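Local structure of thiamin pyrophosphokinase family protein (Enterococcus faecalis, 3MEL) at residues R3-A8 against D24-I29; E165-R170 against A197-D202. The protein probably catalyses the transfer of diphosphate from ATP to thiamine, forming thiamine diphosphate, and binds thiamine diphosphate and magnesium. All blocks are in the same frame, centred on the assembly; numbering follows the deposited sequence.

Contact 1. Residues R3-A8 against D24-I29; sequences RVLLVA and DYFVGI
Leu5 and Val7 of one strand hydrogen-bond with Tyr25, Val27 and Ile29 of its parallel neighbour. Leu5 N gives its hydrogen to Tyr25 O at 3.1 Å, and Leu5 O receives Val27 N at 2.8 Å; Val7 repeats the pattern with Val27 O and Ile29 N. At the exposed start Asp24 grips Arg3 twice: its backbone N reaches Arg3 O, while its carboxylate OD2 accepts Arg3 N at 3.2 Å on the anti side, 33° out of plane. Aspartate suits this exposed end because its short side chain carries the carboxylate back to the N-H of Arg3.

Side chains alternate between two apolar faces. Val4, Leu6 and Val27 share one, where Leu6 and Val27 lie side by side and Val4 CG1 meets the edge of the Tyr25 ring, 3.7 Å from CD2. On the other face Leu5 CD2 slants against Phe26, while Val7 packs on Leu36 of helix 32-37.

Ile29 points toward the opposite strand. Its CB lies 3.3 Å from Val7 O and 4.0 Å from Ala8 CA; CG1 still lies near Val7 O; with CD1 extended (chi2 175°), the tip arrives 4.2 Å from Leu6 CB. This branched chain also touches Asp79, Thr80 and Ala83 of helix 79-90, and its side chain comes within about 4 Å of the bound thiamine diphosphate. Beta-branched valine and isoleucine suit such extended, buried positions. The pair belongs to the parallel core of the alpha/beta catalytic domain, whose strand 26-29 leads directly to the magnesium ligand Asp30.

Contact 2. Residues E165-R170 against A197-D202; sequences ENLTLR and AAFSFD
Asn166 and Asp202 face each other at the corner the chain turns at residue 166, their side chains crossing with amide and carboxylate planes 62° apart. Asn166 ND2 donates to Asp202 OD2 at 3.3 Å, coming from above the carboxylate plane, 49° out of it, so the bond is far from an in-plane fit. Beside it Asp202 N reaches Glu165 O at 3.1 Å. Opposite Gln179, Asn166 and Leu167 together make a G1 beta bulge, and asparagine tolerates the positive phi this requires.

Leu167 turns to the buried side. Its CG stands anti to the backbone N (chi1 173°), and CD1 approaches the Phe199 ring at its edge, 4.1 Å from CD1 of that phenylalanine, while lying equally far from Phe201 CB. Leu169 sets its CB beside that of Phe199, a non-hydrogen-bonded pair; the ring of Phe199 continues inward to edge-to-face meetings with Tyr140 and Tyr158. Thr168 and Arg170 take the other face, with Ser200 and Ala198 as their hydrogen-bonded partners. Over one face of the Arg170 guanidinium sits Thr168 CG2, 4.2 Å above its centre, and Thr168 OG1 is held by Asn178 N.

Leucine and phenylalanine thus bind the antiparallel pair to the body of the domain, behind a mixed, partly exposed face. The long, tilted Asn166–Asp202 bond probably adds little strength to this polar end, where the Asn166 side chain lies about 3 Å from a bound magnesium ion.

In the fold
Both contacts are pairs of neighbouring beta strands, but in different sheets and on opposite sides of the chain's centre, with their own centres about 32 Å apart. Contact 1 is core: interior strands of the parallel half of the large mixed sheet, apolar on both faces because helices and loops pack against it, and close to the thiamine diphosphate site. Contact 2 is nearer the surface: antiparallel strands of a small three-stranded sheet in the region assigned to vitamin B1 binding, with one apolar face and one mixed and partly exposed. It shares no element with contact 1, though strand 206-211, which it packs on, belongs to the same large sheet.

Contact 1. Residues R3-A8 against D24-I29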
ATOM      1  N   ARG A   3       6.468 -23.009 -10.347  1.00 28.72           N
ATOM      2  CA  ARG A   3       6.535 -21.689  -9.755  1.00 31.56           C
ATOM      3  C   ARG A   3       7.493 -20.798 -10.518  1.00 33.10           C
ATOM      4  O   ARG A   3       8.525 -21.266 -11.001  1.00 33.65           O
ATOM      5  CB  ARG A   3       6.972 -21.788  -8.307  1.00 33.19           C
ATOM      6  CG  ARG A   3       6.025 -22.591  -7.474  1.00 35.32           C
ATOM      7  CD  ARG A   3       6.467 -22.588  -6.034  1.00 42.17           C
ATOM      8  NE  ARG A   3       5.629 -23.472  -5.238  1.00 52.58           N
ATOM      9  CZ  ARG A   3       5.955 -24.719  -4.922  1.00 53.65           C
ATOM     10  NH1 ARG A   3       7.115 -25.226  -5.329  1.00 51.77           N
ATOM     11  NH2 ARG A   3       5.125 -25.452  -4.194  1.00 59.26           N
ATOM     12  N   VAL A   4       7.155 -19.519 -10.644  1.00 28.74           N
ATOM     13  CA  VAL A   4       8.072 -18.588 -11.269  1.00 26.63           C
ATOM     14  C   VAL A   4       8.374 -17.476 -10.305  1.00 25.35           C
ATOM     15  O   VAL A   4       7.486 -17.017  -9.610  1.00 29.29           O
ATOM     16  CB  VAL A   4       7.489 -17.995 -12.539  1.00 28.72           C
ATOM     17  CG1 VAL A   4       8.512 -17.084 -13.197  1.00 27.68           C
ATOM     18  CG2 VAL A   4       7.029 -19.105 -13.492  1.00 26.40           C
ATOM     19  N   LEU A   5       9.625 -17.042 -10.250  1.00 25.40           N
ATOM     20  CA  LEU A   5      10.015 -15.967  -9.337  1.00 26.33           C
ATOM     21  C   LEU A   5      10.424 -14.689 -10.070  1.00 27.39           C
ATOM     22  O   LEU A   5      11.323 -14.733 -10.897  1.00 28.34           O
ATOM     23  CB  LEU A   5      11.182 -16.414  -8.469  1.00 23.44           C
ATOM     24  CG  LEU A   5      11.676 -15.337  -7.515  1.00 24.41           C
ATOM     25  CD1 LEU A   5      10.695 -15.177  -6.373  1.00 27.35           C
ATOM     26  CD2 LEU A   5      13.036 -15.679  -6.978  1.00 25.95           C
ATOM     27  N   LEU A   6       9.785 -13.557  -9.757  1.00 26.76           N
ATOM     28  CA  LEU A   6      10.093 -12.275 -10.420  1.00 25.97           C
ATOM     29  C   LEU A   6      10.748 -11.274  -9.468  1.00 26.48           C
ATOM     30  O   LEU A   6      10.354 -11.180  -8.323  1.00 29.10           O
ATOM     31  CB  LEU A   6       8.837 -11.669 -11.049  1.00 24.29           C
ATOM     32  CG  LEU A   6       8.070 -12.551 -12.037  1.00 23.11           C
ATOM     33  CD1 LEU A   6       7.257 -13.582 -11.266  1.00 27.89           C
ATOM     34  CD2 LEU A   6       7.171 -11.744 -12.948  1.00 17.35           C
ATOM     35  N   VAL A   7      11.746 -10.528  -9.935  1.00 26.10           N
ATOM     36  CA  VAL A   7      12.510  -9.646  -9.047  1.00 26.27           C
ATOM     37  C   VAL A   7      12.564  -8.175  -9.511  1.00 32.15           C
ATOM     38  O   VAL A   7      13.286  -7.821 -10.436  1.00 32.97           O
ATOM     39  CB  VAL A   7      13.941 -10.182  -8.839  1.00 29.63           C
ATOM     40  CG1 VAL A   7      14.655  -9.396  -7.774  1.00 28.57           C
ATOM     41  CG2 VAL A   7      13.903 -11.670  -8.481  1.00 27.63           C
ATOM     42  N   ALA A   8      11.769  -7.325  -8.870  1.00 33.46           N
ATOM     43  CA  ALA A   8      11.841  -5.891  -9.084  1.00 28.19           C
ATOM     44  C   ALA A   8      13.100  -5.337  -8.426  1.00 29.05           C
ATOM     45  O   ALA A   8      13.908  -6.087  -7.877  1.00 33.10           O
ATOM     46  CB  ALA A   8      10.623  -5.218  -8.528  1.00 29.98           C
ATOM     47  N   ASP A  24      11.158 -22.650 -10.936  1.00 32.54           N
ATOM     48  CA  ASP A  24      11.539 -23.297 -12.185  1.00 33.72           C
ATOM     49  C   ASP A  24      11.956 -22.282 -13.248  1.00 33.89           C
ATOM     50  O   ASP A  24      12.238 -22.659 -14.382  1.00 33.41           O
ATOM     51  CB  ASP A  24      10.357 -24.083 -12.746  1.00 32.64           C
ATOM     52  CG  ASP A  24       9.831 -25.106 -11.784  1.00 38.52           C
ATOM     53  OD1 ASP A  24      10.619 -25.951 -11.313  1.00 41.26           O
ATOM     54  OD2 ASP A  24       8.619 -25.068 -11.501  1.00 40.10           O
ATOM     55  N   TYR A  25      11.984 -21.003 -12.886  1.00 30.19           N
ATOM     56  CA  TYR A  25      12.210 -19.939 -13.847  1.00 28.41           C
ATOM     57  C   TYR A  25      12.432 -18.652 -13.067  1.00 32.92           C
ATOM     58  O   TYR A  25      11.632 -18.308 -12.202  1.00 31.63           O
ATOM     59  CB  TYR A  25      10.983 -19.804 -14.753  1.00 29.38           C
ATOM     60  CG  TYR A  25      11.199 -19.020 -16.033  1.00 32.78           C
ATOM     61  CD1 TYR A  25      12.059 -19.495 -17.022  1.00 32.69           C
ATOM     62  CD2 TYR A  25      10.526 -17.813 -16.271  1.00 30.98           C
ATOM     63  CE1 TYR A  25      12.258 -18.786 -18.198  1.00 30.27           C
ATOM     64  CE2 TYR A  25      10.713 -17.106 -17.451  1.00 26.08           C
ATOM     65  CZ  TYR A  25      11.579 -17.600 -18.405  1.00 30.17           C
ATOM     66  OH  TYR A  25      11.785 -16.915 -19.578  1.00 36.52           O
ATOM     67  N   PHE A  26      13.516 -17.942 -13.363  1.00 31.93           N
ATOM     68  CA  PHE A  26      13.831 -16.716 -12.644  1.00 28.60           C
ATOM     69  C   PHE A  26      13.778 -15.505 -13.565  1.00 30.57           C
ATOM     70  O   PHE A  26      14.404 -15.492 -14.626  1.00 32.08           O
ATOM     71  CB  PHE A  26      15.202 -16.813 -11.975  1.00 29.24           C
ATOM     72  CG  PHE A  26      15.272 -17.833 -10.875  1.00 32.01           C
ATOM     73  CD1 PHE A  26      15.563 -17.458  -9.579  1.00 33.53           C
ATOM     74  CD2 PHE A  26      15.057 -19.181 -11.138  1.00 34.93           C
ATOM     75  CE1 PHE A  26      15.649 -18.399  -8.560  1.00 32.54           C
ATOM     76  CE2 PHE A  26      15.138 -20.124 -10.127  1.00 32.82           C
ATOM     77  CZ  PHE A  26      15.428 -19.725  -8.833  1.00 31.77           C
ATOM     78  N   VAL A  27      13.035 -14.485 -13.135  1.00 32.05           N
ATOM     79  CA  VAL A  27      12.747 -13.308 -13.947  1.00 28.05           C
ATOM     80  C   VAL A  27      13.259 -12.043 -13.272  1.00 27.40           C
ATOM     81  O   VAL A  27      12.880 -11.738 -12.158  1.00 27.81           O
ATOM     82  CB  VAL A  27      11.240 -13.168 -14.196  1.00 25.70           C
ATOM     83  CG1 VAL A  27      10.956 -12.020 -15.163  1.00 27.59           C
ATOM     84  CG2 VAL A  27      10.686 -14.447 -14.754  1.00 24.75           C
ATOM     85  N   GLY A  28      14.133 -11.316 -13.958  1.00 27.73           N
ATOM     86  CA  GLY A  28      14.642 -10.062 -13.452  1.00 28.12           C
ATOM     87  C   GLY A  28      13.826  -8.933 -14.045  1.00 31.59           C
ATOM     88  O   GLY A  28      13.401  -8.994 -15.197  1.00 33.11           O
ATOM     89  N   ILE A  29      13.587  -7.902 -13.252  1.00 31.77           N
ATOM     90  CA  ILE A  29      12.892  -6.723 -13.734  1.00 32.09           C
ATOM     91  C   ILE A  29      13.795  -5.521 -13.525  1.00 34.06           C
ATOM     92  O   ILE A  29      14.103  -5.164 -12.389  1.00 31.15           O
ATOM     93  CB  ILE A  29      11.575  -6.521 -12.987  1.00 30.92           C
ATOM     94  CG1 ILE A  29      10.707  -7.783 -13.102  1.00 29.17           C
ATOM     95  CG2 ILE A  29      10.858  -5.322 -13.526  1.00 30.32           C
ATOM     96  CD1 ILE A  29       9.425  -7.738 -12.304  1.00 25.32           C
TER

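Contact 2. Residues E165-R170 against A197-D202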
ATOM      1  N   GLU A 165     -19.467  -9.001  -0.591  1.00 41.78           N
ATOM      2  CA  GLU A 165     -20.768  -9.442  -0.104  1.00 43.04           C
ATOM      3  C   GLU A 165     -20.726 -10.805   0.592  1.00 45.05           C
ATOM      4  O   GLU A 165     -20.038 -11.725   0.139  1.00 43.15           O
ATOM      5  CB  GLU A 165     -21.776  -9.489  -1.242  1.00 44.86           C
ATOM      6  CG  GLU A 165     -22.451  -8.162  -1.522  1.00 48.96           C
ATOM      7  CD  GLU A 165     -23.432  -8.264  -2.676  1.00 61.71           C
ATOM      8  OE1 GLU A 165     -23.526  -9.367  -3.270  1.00 55.69           O
ATOM      9  OE2 GLU A 165     -24.102  -7.247  -2.987  1.00 67.24           O
ATOM     10  N   ASN A 166     -21.483 -10.919   1.688  1.00 46.33           N
ATOM     11  CA  ASN A 166     -21.629 -12.170   2.431  1.00 40.41           C
ATOM     12  C   ASN A 166     -20.270 -12.732   2.793  1.00 42.99           C
ATOM     13  O   ASN A 166     -19.903 -13.818   2.359  1.00 45.80           O
ATOM     14  CB  ASN A 166     -22.457 -13.186   1.625  1.00 41.05           C
ATOM     15  CG  ASN A 166     -22.865 -14.405   2.440  1.00 49.92           C
ATOM     16  OD1 ASN A 166     -23.124 -14.319   3.645  1.00 49.14           O
ATOM     17  ND2 ASN A 166     -22.921 -15.556   1.776  1.00 56.31           N
ATOM     18  N   LEU A 167     -19.511 -11.985   3.584  1.00 40.77           N
ATOM     19  CA  LEU A 167     -18.171 -12.418   3.958  1.00 41.18           C
ATOM     20  C   LEU A 167     -18.181 -13.163   5.287  1.00 42.13           C
ATOM     21  O   LEU A 167     -18.303 -12.542   6.350  1.00 43.00           O
ATOM     22  CB  LEU A 167     -17.203 -11.227   4.025  1.00 37.79           C
ATOM     23  CG  LEU A 167     -15.807 -11.555   4.562  1.00 34.07           C
ATOM     24  CD1 LEU A 167     -15.207 -12.713   3.814  1.00 32.54           C
ATOM     25  CD2 LEU A 167     -14.903 -10.361   4.507  1.00 32.74           C
ATOM     26  N   THR A 168     -18.059 -14.490   5.219  1.00 40.41           N
ATOM     27  CA  THR A 168     -17.992 -15.329   6.410  1.00 38.78           C
ATOM     28  C   THR A 168     -16.554 -15.775   6.560  1.00 39.73           C
ATOM     29  O   THR A 168     -15.872 -16.031   5.579  1.00 45.58           O
ATOM     30  CB  THR A 168     -18.896 -16.576   6.300  1.00 41.00           C
ATOM     31  OG1 THR A 168     -20.250 -16.190   6.032  1.00 43.65           O
ATOM     32  CG2 THR A 168     -18.865 -17.367   7.591  1.00 44.23           C
ATOM     33  N   LEU A 169     -16.088 -15.895   7.787  1.00 39.96           N
ATOM     34  CA  LEU A 169     -14.669 -16.062   8.015  1.00 38.09           C
ATOM     35  C   LEU A 169     -14.451 -16.761   9.363  1.00 40.04           C
ATOM     36  O   LEU A 169     -14.765 -16.212  10.408  1.00 44.08           O
ATOM     37  CB  LEU A 169     -14.028 -14.669   7.910  1.00 40.14           C
ATOM     38  CG  LEU A 169     -12.787 -14.075   8.575  1.00 40.02           C
ATOM     39  CD1 LEU A 169     -12.698 -12.613   8.197  1.00 31.87           C
ATOM     40  CD2 LEU A 169     -12.840 -14.203  10.077  1.00 38.68           C
ATOM     41  N   ARG A 170     -13.949 -17.995   9.325  1.00 42.86           N
ATOM     42  CA  ARG A 170     -13.790 -18.810  10.534  1.00 42.64           C
ATOM     43  C   ARG A 170     -12.348 -19.198  10.860  1.00 41.04           C
ATOM     44  O   ARG A 170     -11.402 -18.802  10.173  1.00 39.44           O
ATOM     45  CB  ARG A 170     -14.628 -20.091  10.444  1.00 43.16           C
ATOM     46  CG  ARG A 170     -16.137 -19.885  10.470  1.00 45.70           C
ATOM     47  CD  ARG A 170     -16.654 -19.490  11.859  1.00 46.54           C
ATOM     48  NE  ARG A 170     -18.078 -19.161  11.813  1.00 45.39           N
ATOM     49  CZ  ARG A 170     -18.560 -17.920  11.786  1.00 50.73           C
ATOM     50  NH1 ARG A 170     -17.731 -16.881  11.824  1.00 49.00           N
ATOM     51  NH2 ARG A 170     -19.872 -17.715  11.735  1.00 52.24           N
ATOM     52  N   ALA A 197      -6.803 -21.076   8.427  1.00 42.28           N
ATOM     53  CA  ALA A 197      -8.057 -20.379   8.651  1.00 40.10           C
ATOM     54  C   ALA A 197      -8.946 -20.672   7.456  1.00 37.74           C
ATOM     55  O   ALA A 197      -8.514 -21.318   6.509  1.00 35.04           O
ATOM     56  CB  ALA A 197      -7.821 -18.907   8.811  1.00 34.73           C
ATOM     57  N   ALA A 198     -10.196 -20.237   7.511  1.00 37.90           N
ATOM     58  CA  ALA A 198     -11.077 -20.392   6.364  1.00 39.35           C
ATOM     59  C   ALA A 198     -11.993 -19.177   6.211  1.00 39.19           C
ATOM     60  O   ALA A 198     -12.199 -18.428   7.166  1.00 38.52           O
ATOM     61  CB  ALA A 198     -11.879 -21.672   6.471  1.00 36.71           C
ATOM     62  N   PHE A 199     -12.517 -18.973   5.001  1.00 39.04           N
ATOM     63  CA  PHE A 199     -13.402 -17.847   4.719  1.00 39.04           C
ATOM     64  C   PHE A 199     -14.087 -18.017   3.374  1.00 40.46           C
ATOM     65  O   PHE A 199     -13.611 -18.752   2.510  1.00 39.69           O
ATOM     66  CB  PHE A 199     -12.624 -16.533   4.712  1.00 37.25           C
ATOM     67  CG  PHE A 199     -11.875 -16.275   3.427  1.00 34.93           C
ATOM     68  CD1 PHE A 199     -12.386 -15.406   2.471  1.00 36.36           C
ATOM     69  CD2 PHE A 199     -10.654 -16.900   3.176  1.00 38.32           C
ATOM     70  CE1 PHE A 199     -11.696 -15.155   1.279  1.00 36.96           C
ATOM     71  CE2 PHE A 199      -9.946 -16.657   1.982  1.00 38.86           C
ATOM     72  CZ  PHE A 199     -10.469 -15.783   1.033  1.00 33.91           C
ATOM     73  N   SER A 200     -15.200 -17.313   3.194  1.00 40.68           N
ATOM     74  CA  SER A 200     -15.942 -17.369   1.940  1.00 41.17           C
ATOM     75  C   SER A 200     -16.715 -16.077   1.690  1.00 41.81           C
ATOM     76  O   SER A 200     -16.928 -15.279   2.609  1.00 43.06           O
ATOM     77  CB  SER A 200     -16.872 -18.591   1.892  1.00 44.62           C
ATOM     78  OG  SER A 200     -17.356 -18.928   3.182  1.00 51.68           O
ATOM     79  N   PHE A 201     -17.101 -15.873   0.432  1.00 39.91           N
ATOM     80  CA  PHE A 201     -17.803 -14.674   0.011  1.00 38.28           C
ATOM     81  C   PHE A 201     -18.356 -14.835  -1.403  1.00 43.47           C
ATOM     82  O   PHE A 201     -17.912 -15.710  -2.156  1.00 44.62           O
ATOM     83  CB  PHE A 201     -16.914 -13.435   0.157  1.00 36.21           C
ATOM     84  CG  PHE A 201     -15.715 -13.405  -0.757  1.00 37.31           C
ATOM     85  CD1 PHE A 201     -15.709 -12.605  -1.893  1.00 38.40           C
ATOM     86  CD2 PHE A 201     -14.578 -14.128  -0.461  1.00 36.69           C
ATOM     87  CE1 PHE A 201     -14.609 -12.556  -2.725  1.00 37.79           C
ATOM     88  CE2 PHE A 201     -13.473 -14.077  -1.292  1.00 39.13           C
ATOM     89  CZ  PHE A 201     -13.490 -13.294  -2.426  1.00 35.55           C
ATOM     90  N   ASP A 202     -19.336 -14.010  -1.757  1.00 42.25           N
ATOM     91  CA  ASP A 202     -20.085 -14.209  -2.995  1.00 42.88           C
ATOM     92  C   ASP A 202     -19.679 -13.246  -4.090  1.00 42.98           C
ATOM     93  O   ASP A 202     -19.858 -13.542  -5.264  1.00 47.10           O
ATOM     94  CB  ASP A 202     -21.590 -14.045  -2.756  1.00 53.90           C
ATOM     95  CG  ASP A 202     -22.181 -15.132  -1.866  1.00 58.38           C
ATOM     96  OD1 ASP A 202     -21.513 -16.162  -1.619  1.00 53.48           O
ATOM     97  OD2 ASP A 202     -23.334 -14.939  -1.420  1.00 60.57           O
TER